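Local coordinates for 3-oxosteroid 1-dehydrogenase (Sterolibacterium denitrificans, PDB 7P18), which probably catalyses the FAD-dependent 1,2-dehydrogenation of 3-oxosteroids to 3-oxo-Delta(1)-steroids, passing the electrons to an acceptor, at residues L236-E239 / R245-G248; P226-T231 / Q256-T261; C346-V349 / R355-N358. All blocks are in the same frame, centred on the assembly; numbering follows the deposited sequence.

Contact 1 (L236-E239 / R245-G248); sequences LITE and RVTG
I237 is held at both ends of its backbone by T247 and G248. I237 N donates to G248 O at 2.9 Å. I237 O receives T247 N at 2.9 Å, almost straight at 169°. T247 OG1 adds a weak, longer bond to the same oxygen. The I237 side chain meets T247 at about a right angle, with CG2 of I237 3.4 Å from OG1 of T247. Its CB and CG1 lie against the G248 carbonyl. An alanine here keeps CB against the G248 carbonyl but has no CG2 or CG1, so a gap would probably open beside the T247 hydroxyl and G248.

Two residues of one strand facing I237 on the other make a classic beta bulge. It sits in the antiparallel hairpin of strands 233-239 and 245-253. Past the bulge, E239 and R245 form a hydrogen-bonded pair, linked by both backbone bonds. Their side chains run side by side in a salt bridge, E239 OE1 to R245 NH2 at 2.9 Å. The carboxylate and guanidinium planes stand 79° apart. R245 bends at chi3 (61°), which turns its guanidinium back toward E239. T247 CG2 lies 3.8 Å above the centre of that guanidinium, and also 3.6 Å from E239 CD.

On the other face, T238 CG2 meets V246 CG2 at 4.1 Å. L236 CD2 meets V246 CG1 as the two side chains cross at a slant. I310 touches L236, T238 and V246 there, and L521 of strand 521-523 touches L236 and V246. V246 also bonds through its backbone to E519, and T247 to A262.

Contact 2 (P226-T231 / Q256-T261); sequences PLWLNT and QTLQLT
W228 sets one corner of its indole against two leucines, L258 and L260. The touching atom is CZ3, on the six-membered ring. W228 CZ3 lies 4.1 Å from both L258 CD2 and L260 CD2. The two leucine methyls, L258 CD2 and L260 CD2, are 4.0 Å apart, making the three carbons nearly an equilateral triangle. L260 CD1 adds a contact to W228 CZ3 at 4.2 Å. Both methyls approach the ring obliquely. The W228 side chain crosses that of L258 at about a right angle and that of L260 at a slant.

The leucines are two residues apart on strand 256-262, which puts both on the side facing W228. They reach the ring by different first torsions. L258 carries CG opposite its backbone N (chi1 177°), whereas L260 keeps CG beside its own N (chi1 -63°). No hydrogen bond crosses this contact, and the area buried is small, 102 Å². Within 226-231, T231 OG1 donates to L229 O at 2.8 Å, tying down the turn after W228. R253 makes a cation-pi contact with the W228 indole and a weak hydrogen bond to T231 OG1.

The contact joins two sheets of the FAD-binding domain. Strand 256-262 belongs to the mixed sheet, between strands 7-8 and 245-253. Strand 227-228 is an outer strand of the five-stranded parallel sheet of this Rossmann-like fold. The backbone of W228 bonds to V35 and to E37, a residue that binds FAD. L34 of strand 33-36 touches both W228 and L260, Y8 of strand 7-8 touches W228, and V251 of strand 245-253 packs on L260.

Contact 3 (C346-V349 / R355-N358); sequences CIVV and RFIN
Strand 347-349 belongs to an antiparallel sheet, and the loop leading to helix 363-377 returns beside it at residues 355-358. I347 and V349 bond through their backbones to I386 and W384 of strand 383-387. Across the contact, R355 CA makes a CA-H...O contact with V348 O at 3.4 Å. No direct hydrogen bond joins the two segments.

V348 supplies the apolar part. Its CG1 stands opposite the backbone N (chi1 169°) and reaches F356 CZ at 3.9 Å, oblique to the ring. The same methyl group touches I357 CG2 at 4.3 Å. The F356 ring presents its edge to the V349 carbonyl carbon, which lies near the ring plane. F366 of helix 363-377 packs on V348 and I357.

On the other side, the R355 chain crosses I347 at about a right angle, with R355 CD 4.1 Å from I347 CG2. Its guanidinium is anchored beyond the contact by salt bridges from NH2 to D453 and E359. E359 also accepts a hydrogen bond from V348 N.

One water bridges the backbones: it accepts from F356 N at 2.8 Å and is hydrogen-bonded to V348 O at 2.7 Å and to I357 O at 2.8 Å.

How the contacts relate
Contacts 1 and 2 are neighbours, with centres 16 Å apart. Contact 1 is nested in the chain loop that contact 2 closes. Strands 245-253 and 256-262 are adjacent in one mixed sheet, so the hairpin of contact 1 leads directly into a strand of contact 2. The two contacts also touch, through I237 CD1 and L260 O at 3.8 Å. Contact 3 comes later in the chain, in a separate antiparallel sheet. Its centre is 50 Å from that of contact 1 and 48 Å from that of contact 2, on the opposite side of the chain's centre. Contact 1 lies near F233 and contact 2 near E37, both FAD-binding residues, whereas contact 3 is remote from the annotated sites.

Contact 1 (L236-E239 / R245-G248)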
ATOM      1  N   LEU A 236      22.346 -15.242  -5.060  1.00 29.92           N
ATOM      2  CA  LEU A 236      21.800 -16.334  -5.898  1.00 28.87           C
ATOM      3  C   LEU A 236      22.919 -17.358  -6.158  1.00 27.13           C
ATOM      4  O   LEU A 236      24.085 -16.942  -6.309  1.00 29.55           O
ATOM      5  CB  LEU A 236      21.324 -15.698  -7.211  1.00 28.96           C
ATOM      6  CG  LEU A 236      20.083 -14.802  -7.102  1.00 28.04           C
ATOM      7  CD1 LEU A 236      19.891 -13.962  -8.365  1.00 30.74           C
ATOM      8  CD2 LEU A 236      18.875 -15.636  -6.835  1.00 28.86           C
ATOM      9  N   ILE A 237      22.567 -18.633  -6.210  1.00 30.50           N
ATOM     10  CA  ILE A 237      23.457 -19.716  -6.732  1.00 30.80           C
ATOM     11  C   ILE A 237      23.074 -19.949  -8.204  1.00 32.88           C
ATOM     12  O   ILE A 237      21.894 -20.103  -8.492  1.00 30.14           O
ATOM     13  CB  ILE A 237      23.336 -20.973  -5.852  1.00 33.62           C
ATOM     14  CG1 ILE A 237      23.686 -20.626  -4.395  1.00 35.37           C
ATOM     15  CG2 ILE A 237      24.188 -22.109  -6.406  1.00 37.30           C
ATOM     16  CD1 ILE A 237      23.353 -21.692  -3.383  1.00 41.02           C
ATOM     17  N   THR A 238      24.042 -19.930  -9.116  1.00 34.44           N
ATOM     18  CA  THR A 238      23.804 -20.216 -10.552  1.00 37.15           C
ATOM     19  C   THR A 238      24.705 -21.352 -11.071  1.00 39.98           C
ATOM     20  O   THR A 238      25.706 -21.658 -10.443  1.00 33.73           O
ATOM     21  CB  THR A 238      24.009 -18.966 -11.402  1.00 36.92           C
ATOM     22  OG1 THR A 238      25.385 -18.626 -11.308  1.00 37.47           O
ATOM     23  CG2 THR A 238      23.147 -17.798 -10.955  1.00 38.59           C
ATOM     24  N   GLU A 239      24.295 -21.942 -12.193  1.00 39.73           N
ATOM     25  CA  GLU A 239      25.062 -22.920 -13.008  1.00 40.79           C
ATOM     26  C   GLU A 239      24.956 -22.510 -14.480  1.00 47.43           C
ATOM     27  O   GLU A 239      23.960 -21.830 -14.822  1.00 42.13           O
ATOM     28  CB  GLU A 239      24.494 -24.328 -12.853  1.00 43.62           C
ATOM     29  CG  GLU A 239      24.609 -24.875 -11.450  1.00 49.49           C
ATOM     30  CD  GLU A 239      24.027 -26.277 -11.291  1.00 48.89           C
ATOM     31  OE1 GLU A 239      23.404 -26.780 -12.258  1.00 52.76           O
ATOM     32  OE2 GLU A 239      24.181 -26.860 -10.197  1.00 56.29           O
ATOM     33  N   ARG A 245      21.515 -20.282 -15.070  1.00 38.94           N
ATOM     34  CA  ARG A 245      20.248 -20.760 -14.486  1.00 37.24           C
ATOM     35  C   ARG A 245      20.420 -20.605 -12.981  1.00 31.61           C
ATOM     36  O   ARG A 245      21.548 -20.758 -12.503  1.00 32.82           O
ATOM     37  CB  ARG A 245      20.011 -22.225 -14.885  1.00 44.22           C
ATOM     38  CG  ARG A 245      18.838 -22.912 -14.205  1.00 52.18           C
ATOM     39  CD  ARG A 245      18.583 -24.277 -14.813  1.00 59.67           C
ATOM     40  NE  ARG A 245      19.755 -25.120 -14.650  1.00 66.41           N
ATOM     41  CZ  ARG A 245      19.863 -26.165 -13.828  1.00 69.45           C
ATOM     42  NH1 ARG A 245      18.851 -26.532 -13.052  1.00 74.91           N
ATOM     43  NH2 ARG A 245      20.998 -26.850 -13.794  1.00 63.86           N
ATOM     44  N   VAL A 246      19.337 -20.326 -12.273  1.00 30.18           N
ATOM     45  CA  VAL A 246      19.376 -20.153 -10.799  1.00 31.20           C
ATOM     46  C   VAL A 246      18.987 -21.486 -10.194  1.00 27.33           C
ATOM     47  O   VAL A 246      17.907 -22.018 -10.561  1.00 31.37           O
ATOM     48  CB  VAL A 246      18.445 -19.015 -10.336  1.00 27.88           C
ATOM     49  CG1 VAL A 246      18.154 -19.113  -8.858  1.00 29.56           C
ATOM     50  CG2 VAL A 246      19.050 -17.679 -10.686  1.00 25.88           C
ATOM     51  N   THR A 247      19.829 -22.005  -9.295  1.00 27.17           N
ATOM     52  CA  THR A 247      19.670 -23.364  -8.711  1.00 30.03           C
ATOM     53  C   THR A 247      19.490 -23.281  -7.199  1.00 29.64           C
ATOM     54  O   THR A 247      19.256 -24.336  -6.570  1.00 34.25           O
ATOM     55  CB  THR A 247      20.882 -24.232  -9.069  1.00 31.81           C
ATOM     56  OG1 THR A 247      22.044 -23.557  -8.586  1.00 33.15           O
ATOM     57  CG2 THR A 247      21.024 -24.408 -10.559  1.00 34.20           C
ATOM     58  N   GLY A 248      19.580 -22.070  -6.625  1.00 29.29           N
ATOM     59  CA  GLY A 248      19.437 -21.901  -5.175  1.00 29.29           C
ATOM     60  C   GLY A 248      19.783 -20.503  -4.704  1.00 27.70           C
ATOM     61  O   GLY A 248      19.965 -19.602  -5.531  1.00 29.70           O
TER

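Contact 2 (P226-T231 / Q256-T261)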
ATOM      1  N   PRO A 226       7.517 -24.629   5.897  1.00 31.38           N
ATOM      2  CA  PRO A 226       8.425 -23.942   6.811  1.00 35.40           C
ATOM      3  C   PRO A 226       8.622 -22.482   6.396  1.00 32.88           C
ATOM      4  O   PRO A 226       8.715 -22.191   5.202  1.00 28.94           O
ATOM      5  CB  PRO A 226       9.726 -24.750   6.731  1.00 37.53           C
ATOM      6  CG  PRO A 226       9.644 -25.463   5.377  1.00 37.20           C
ATOM      7  CD  PRO A 226       8.173 -25.722   5.174  1.00 33.07           C
ATOM      8  N   LEU A 227       8.707 -21.617   7.398  1.00 33.66           N
ATOM      9  CA  LEU A 227       9.040 -20.192   7.239  1.00 33.04           C
ATOM     10  C   LEU A 227      10.182 -19.851   8.204  1.00 29.03           C
ATOM     11  O   LEU A 227       9.938 -19.845   9.395  1.00 29.88           O
ATOM     12  CB  LEU A 227       7.790 -19.381   7.550  1.00 30.25           C
ATOM     13  CG  LEU A 227       7.833 -17.924   7.076  1.00 32.47           C
ATOM     14  CD1 LEU A 227       6.439 -17.345   6.953  1.00 30.70           C
ATOM     15  CD2 LEU A 227       8.664 -17.052   7.999  1.00 34.04           C
ATOM     16  N   TRP A 228      11.365 -19.582   7.691  1.00 30.99           N
ATOM     17  CA  TRP A 228      12.541 -19.257   8.537  1.00 31.15           C
ATOM     18  C   TRP A 228      12.631 -17.746   8.735  1.00 32.61           C
ATOM     19  O   TRP A 228      12.942 -17.038   7.766  1.00 31.01           O
ATOM     20  CB  TRP A 228      13.835 -19.817   7.947  1.00 33.64           C
ATOM     21  CG  TRP A 228      13.891 -21.313   7.900  1.00 32.55           C
ATOM     22  CD1 TRP A 228      12.975 -22.199   8.394  1.00 32.16           C
ATOM     23  CD2 TRP A 228      14.937 -22.101   7.312  1.00 33.70           C
ATOM     24  NE1 TRP A 228      13.358 -23.484   8.100  1.00 33.16           N
ATOM     25  CE2 TRP A 228      14.556 -23.456   7.445  1.00 31.79           C
ATOM     26  CE3 TRP A 228      16.121 -21.797   6.635  1.00 32.06           C
ATOM     27  CZ2 TRP A 228      15.356 -24.496   6.979  1.00 35.05           C
ATOM     28  CZ3 TRP A 228      16.901 -22.823   6.157  1.00 31.96           C
ATOM     29  CH2 TRP A 228      16.514 -24.153   6.320  1.00 32.20           C
ATOM     30  N   LEU A 229      12.410 -17.290   9.967  1.00 31.87           N
ATOM     31  CA  LEU A 229      12.580 -15.862  10.359  1.00 30.47           C
ATOM     32  C   LEU A 229      14.069 -15.588  10.595  1.00 29.72           C
ATOM     33  O   LEU A 229      14.832 -16.548  10.736  1.00 33.36           O
ATOM     34  CB  LEU A 229      11.741 -15.568  11.602  1.00 30.32           C
ATOM     35  CG  LEU A 229      10.232 -15.731  11.421  1.00 32.22           C
ATOM     36  CD1 LEU A 229       9.499 -15.713  12.742  1.00 30.94           C
ATOM     37  CD2 LEU A 229       9.674 -14.618  10.539  1.00 30.61           C
ATOM     38  N   ASN A 230      14.457 -14.320  10.564  1.00 29.60           N
ATOM     39  CA  ASN A 230      15.833 -13.879  10.894  1.00 31.62           C
ATOM     40  C   ASN A 230      16.799 -14.556   9.933  1.00 34.77           C
ATOM     41  O   ASN A 230      17.934 -14.861  10.368  1.00 30.13           O
ATOM     42  CB  ASN A 230      16.142 -14.215  12.353  1.00 30.63           C
ATOM     43  CG  ASN A 230      15.116 -13.649  13.299  1.00 26.22           C
ATOM     44  OD1 ASN A 230      14.434 -14.385  14.011  1.00 34.97           O
ATOM     45  ND2 ASN A 230      14.989 -12.347  13.276  1.00 28.59           N
ATOM     46  N   THR A 231      16.363 -14.795   8.685  1.00 30.11           N
ATOM     47  CA  THR A 231      17.121 -15.581   7.678  1.00 33.02           C
ATOM     48  C   THR A 231      17.155 -14.806   6.370  1.00 31.38           C
ATOM     49  O   THR A 231      16.456 -15.148   5.420  1.00 31.71           O
ATOM     50  CB  THR A 231      16.530 -16.990   7.511  1.00 34.96           C
ATOM     51  OG1 THR A 231      16.540 -17.641   8.781  1.00 34.01           O
ATOM     52  CG2 THR A 231      17.309 -17.836   6.530  1.00 36.04           C
ATOM     53  N   GLN A 256      25.342 -17.137  10.229  1.00 52.37           N
ATOM     54  CA  GLN A 256      26.390 -17.509   9.216  1.00 54.16           C
ATOM     55  C   GLN A 256      25.801 -18.030   7.884  1.00 42.50           C
ATOM     56  O   GLN A 256      24.631 -18.442   7.877  1.00 48.27           O
ATOM     57  CB  GLN A 256      27.223 -18.646   9.784  1.00 50.66           C
ATOM     58  CG  GLN A 256      26.377 -19.882  10.051  1.00 50.14           C
ATOM     59  CD  GLN A 256      27.119 -20.908  10.870  1.00 58.67           C
ATOM     60  OE1 GLN A 256      28.057 -20.584  11.615  1.00 54.30           O
ATOM     61  NE2 GLN A 256      26.673 -22.151  10.735  1.00 46.71           N
ATOM     62  N   THR A 257      26.610 -18.147   6.836  1.00 45.47           N
ATOM     63  CA  THR A 257      26.110 -18.450   5.469  1.00 40.60           C
ATOM     64  C   THR A 257      25.691 -19.912   5.383  1.00 43.38           C
ATOM     65  O   THR A 257      26.320 -20.792   5.995  1.00 37.22           O
ATOM     66  CB  THR A 257      27.101 -18.040   4.385  1.00 44.26           C
ATOM     67  OG1 THR A 257      28.261 -18.812   4.634  1.00 47.39           O
ATOM     68  CG2 THR A 257      27.394 -16.554   4.402  1.00 43.97           C
ATOM     69  N   LEU A 258      24.605 -20.145   4.647  1.00 37.13           N
ATOM     70  CA  LEU A 258      24.016 -21.480   4.407  1.00 36.65           C
ATOM     71  C   LEU A 258      23.551 -21.535   2.952  1.00 39.41           C
ATOM     72  O   LEU A 258      22.868 -20.553   2.494  1.00 36.89           O
ATOM     73  CB  LEU A 258      22.871 -21.701   5.393  1.00 38.77           C
ATOM     74  CG  LEU A 258      22.114 -23.012   5.228  1.00 40.62           C
ATOM     75  CD1 LEU A 258      23.043 -24.210   5.407  1.00 48.26           C
ATOM     76  CD2 LEU A 258      20.959 -23.078   6.204  1.00 39.95           C
ATOM     77  N   GLN A 259      23.956 -22.584   2.232  1.00 38.44           N
ATOM     78  CA  GLN A 259      23.624 -22.783   0.796  1.00 40.81           C
ATOM     79  C   GLN A 259      22.345 -23.586   0.732  1.00 36.06           C
ATOM     80  O   GLN A 259      22.299 -24.635   1.328  1.00 40.58           O
ATOM     81  CB  GLN A 259      24.727 -23.492   0.000  1.00 46.46           C
ATOM     82  CG  GLN A 259      26.049 -22.746   0.042  1.00 54.67           C
ATOM     83  CD  GLN A 259      26.682 -22.645  -1.324  1.00 62.21           C
ATOM     84  OE1 GLN A 259      26.688 -23.602  -2.101  1.00 65.85           O
ATOM     85  NE2 GLN A 259      27.187 -21.461  -1.636  1.00 60.91           N
ATOM     86  N   LEU A 260      21.325 -23.074   0.031  1.00 34.94           N
ATOM     87  CA  LEU A 260      20.019 -23.747  -0.111  1.00 34.64           C
ATOM     88  C   LEU A 260      19.791 -24.057  -1.587  1.00 33.87           C
ATOM     89  O   LEU A 260      20.051 -23.187  -2.407  1.00 33.42           O
ATOM     90  CB  LEU A 260      18.931 -22.813   0.432  1.00 35.17           C
ATOM     91  CG  LEU A 260      19.025 -22.475   1.921  1.00 33.06           C
ATOM     92  CD1 LEU A 260      17.906 -21.533   2.322  1.00 34.39           C
ATOM     93  CD2 LEU A 260      18.936 -23.734   2.770  1.00 36.26           C
ATOM     94  N   THR A 261      19.327 -25.260  -1.903  1.00 32.78           N
ATOM     95  CA  THR A 261      19.091 -25.673  -3.305  1.00 32.98           C
ATOM     96  C   THR A 261      17.598 -25.605  -3.600  1.00 30.36           C
ATOM     97  O   THR A 261      16.814 -26.121  -2.783  1.00 32.12           O
ATOM     98  CB  THR A 261      19.664 -27.077  -3.571  1.00 35.31           C
ATOM     99  OG1 THR A 261      21.079 -26.971  -3.398  1.00 36.84           O
ATOM    100  CG2 THR A 261      19.379 -27.584  -4.964  1.00 39.83           C
TER

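Contact 3 (C346-V349 / R355-N358)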
ATOM      1  N   CYS A 346      -9.708  21.462   3.844  1.00 25.48           N
ATOM      2  CA  CYS A 346      -8.216  21.405   3.898  1.00 26.37           C
ATOM      3  C   CYS A 346      -7.645  21.734   2.528  1.00 31.34           C
ATOM      4  O   CYS A 346      -8.255  21.348   1.507  1.00 34.33           O
ATOM      5  CB  CYS A 346      -7.725  20.075   4.413  1.00 28.51           C
ATOM      6  SG  CYS A 346      -8.006  18.671   3.297  1.00 28.05           S
ATOM      7  N   ILE A 347      -6.525  22.455   2.488  1.00 24.91           N
ATOM      8  CA  ILE A 347      -5.850  22.769   1.198  1.00 23.71           C
ATOM      9  C   ILE A 347      -4.379  22.398   1.313  1.00 24.93           C
ATOM     10  O   ILE A 347      -3.855  22.397   2.429  1.00 22.94           O
ATOM     11  CB  ILE A 347      -6.046  24.231   0.757  1.00 25.39           C
ATOM     12  CG1 ILE A 347      -5.551  25.258   1.775  1.00 24.81           C
ATOM     13  CG2 ILE A 347      -7.496  24.475   0.366  1.00 25.84           C
ATOM     14  CD1 ILE A 347      -5.412  26.639   1.150  1.00 26.75           C
ATOM     15  N   VAL A 348      -3.766  22.095   0.174  1.00 21.60           N
ATOM     16  CA  VAL A 348      -2.303  21.842   0.102  1.00 22.96           C
ATOM     17  C   VAL A 348      -1.672  22.980  -0.660  1.00 22.17           C
ATOM     18  O   VAL A 348      -2.114  23.276  -1.766  1.00 24.05           O
ATOM     19  CB  VAL A 348      -2.031  20.464  -0.537  1.00 21.84           C
ATOM     20  CG1 VAL A 348      -0.559  20.283  -0.872  1.00 24.05           C
ATOM     21  CG2 VAL A 348      -2.542  19.385   0.417  1.00 22.28           C
ATOM     22  N   VAL A 349      -0.600  23.549  -0.097  1.00 24.18           N
ATOM     23  CA  VAL A 349       0.128  24.671  -0.731  1.00 22.98           C
ATOM     24  C   VAL A 349       1.624  24.378  -0.729  1.00 21.91           C
ATOM     25  O   VAL A 349       2.101  23.604   0.127  1.00 22.42           O
ATOM     26  CB  VAL A 349      -0.167  26.013  -0.026  1.00 23.99           C
ATOM     27  CG1 VAL A 349      -1.651  26.344  -0.134  1.00 25.44           C
ATOM     28  CG2 VAL A 349       0.324  25.998   1.424  1.00 24.63           C
ATOM     29  N   ARG A 355      -1.876  26.602  -4.289  1.00 27.26           N
ATOM     30  CA  ARG A 355      -2.293  25.201  -4.559  1.00 27.40           C
ATOM     31  C   ARG A 355      -1.669  24.724  -5.867  1.00 24.79           C
ATOM     32  O   ARG A 355      -1.474  25.557  -6.777  1.00 25.22           O
ATOM     33  CB  ARG A 355      -3.822  25.078  -4.587  1.00 25.94           C
ATOM     34  CG  ARG A 355      -4.466  25.295  -3.228  1.00 28.44           C
ATOM     35  CD  ARG A 355      -5.987  25.277  -3.338  1.00 31.04           C
ATOM     36  NE  ARG A 355      -6.493  23.983  -3.783  1.00 28.47           N
ATOM     37  CZ  ARG A 355      -7.319  23.775  -4.809  1.00 28.43           C
ATOM     38  NH1 ARG A 355      -7.773  24.779  -5.540  1.00 26.26           N
ATOM     39  NH2 ARG A 355      -7.685  22.535  -5.115  1.00 28.47           N
ATOM     40  N   PHE A 356      -1.405  23.414  -6.007  1.00 24.06           N
ATOM     41  CA  PHE A 356      -0.782  22.858  -7.248  1.00 22.53           C
ATOM     42  C   PHE A 356      -1.384  21.506  -7.627  1.00 23.56           C
ATOM     43  O   PHE A 356      -1.031  20.981  -8.742  1.00 24.29           O
ATOM     44  CB  PHE A 356       0.732  22.729  -7.107  1.00 22.89           C
ATOM     45  CG  PHE A 356       1.217  21.900  -5.957  1.00 21.52           C
ATOM     46  CD1 PHE A 356       1.408  20.550  -6.099  1.00 21.60           C
ATOM     47  CD2 PHE A 356       1.458  22.470  -4.715  1.00 22.61           C
ATOM     48  CE1 PHE A 356       1.828  19.784  -5.028  1.00 22.67           C
ATOM     49  CE2 PHE A 356       1.854  21.708  -3.636  1.00 24.78           C
ATOM     50  CZ  PHE A 356       2.040  20.350  -3.794  1.00 23.96           C
ATOM     51  N   ILE A 357      -2.242  20.957  -6.758  1.00 24.36           N
ATOM     52  CA  ILE A 357      -2.809  19.594  -6.916  1.00 25.74           C
ATOM     53  C   ILE A 357      -4.214  19.550  -6.323  1.00 24.79           C
ATOM     54  O   ILE A 357      -4.423  20.065  -5.212  1.00 24.98           O
ATOM     55  CB  ILE A 357      -1.885  18.533  -6.292  1.00 24.03           C
ATOM     56  CG1 ILE A 357      -2.350  17.101  -6.570  1.00 25.25           C
ATOM     57  CG2 ILE A 357      -1.643  18.742  -4.787  1.00 25.82           C
ATOM     58  CD1 ILE A 357      -2.370  16.696  -8.026  1.00 27.32           C
ATOM     59  N   ASN A 358      -5.105  18.827  -7.013  1.00 22.98           N
ATOM     60  CA  ASN A 358      -6.358  18.302  -6.421  1.00 23.82           C
ATOM     61  C   ASN A 358      -6.016  17.618  -5.104  1.00 22.22           C
ATOM     62  O   ASN A 358      -5.341  16.569  -5.129  1.00 25.92           O
ATOM     63  CB  ASN A 358      -7.118  17.402  -7.400  1.00 23.29           C
ATOM     64  CG  ASN A 358      -8.371  16.780  -6.804  1.00 25.22           C
ATOM     65  OD1 ASN A 358      -8.758  17.078  -5.680  1.00 24.78           O
ATOM     66  ND2 ASN A 358      -9.021  15.915  -7.573  1.00 24.70           N
TER
HETATM   67  O   HOH W   1      -2.739  21.946  -3.997  1.00 25.35           O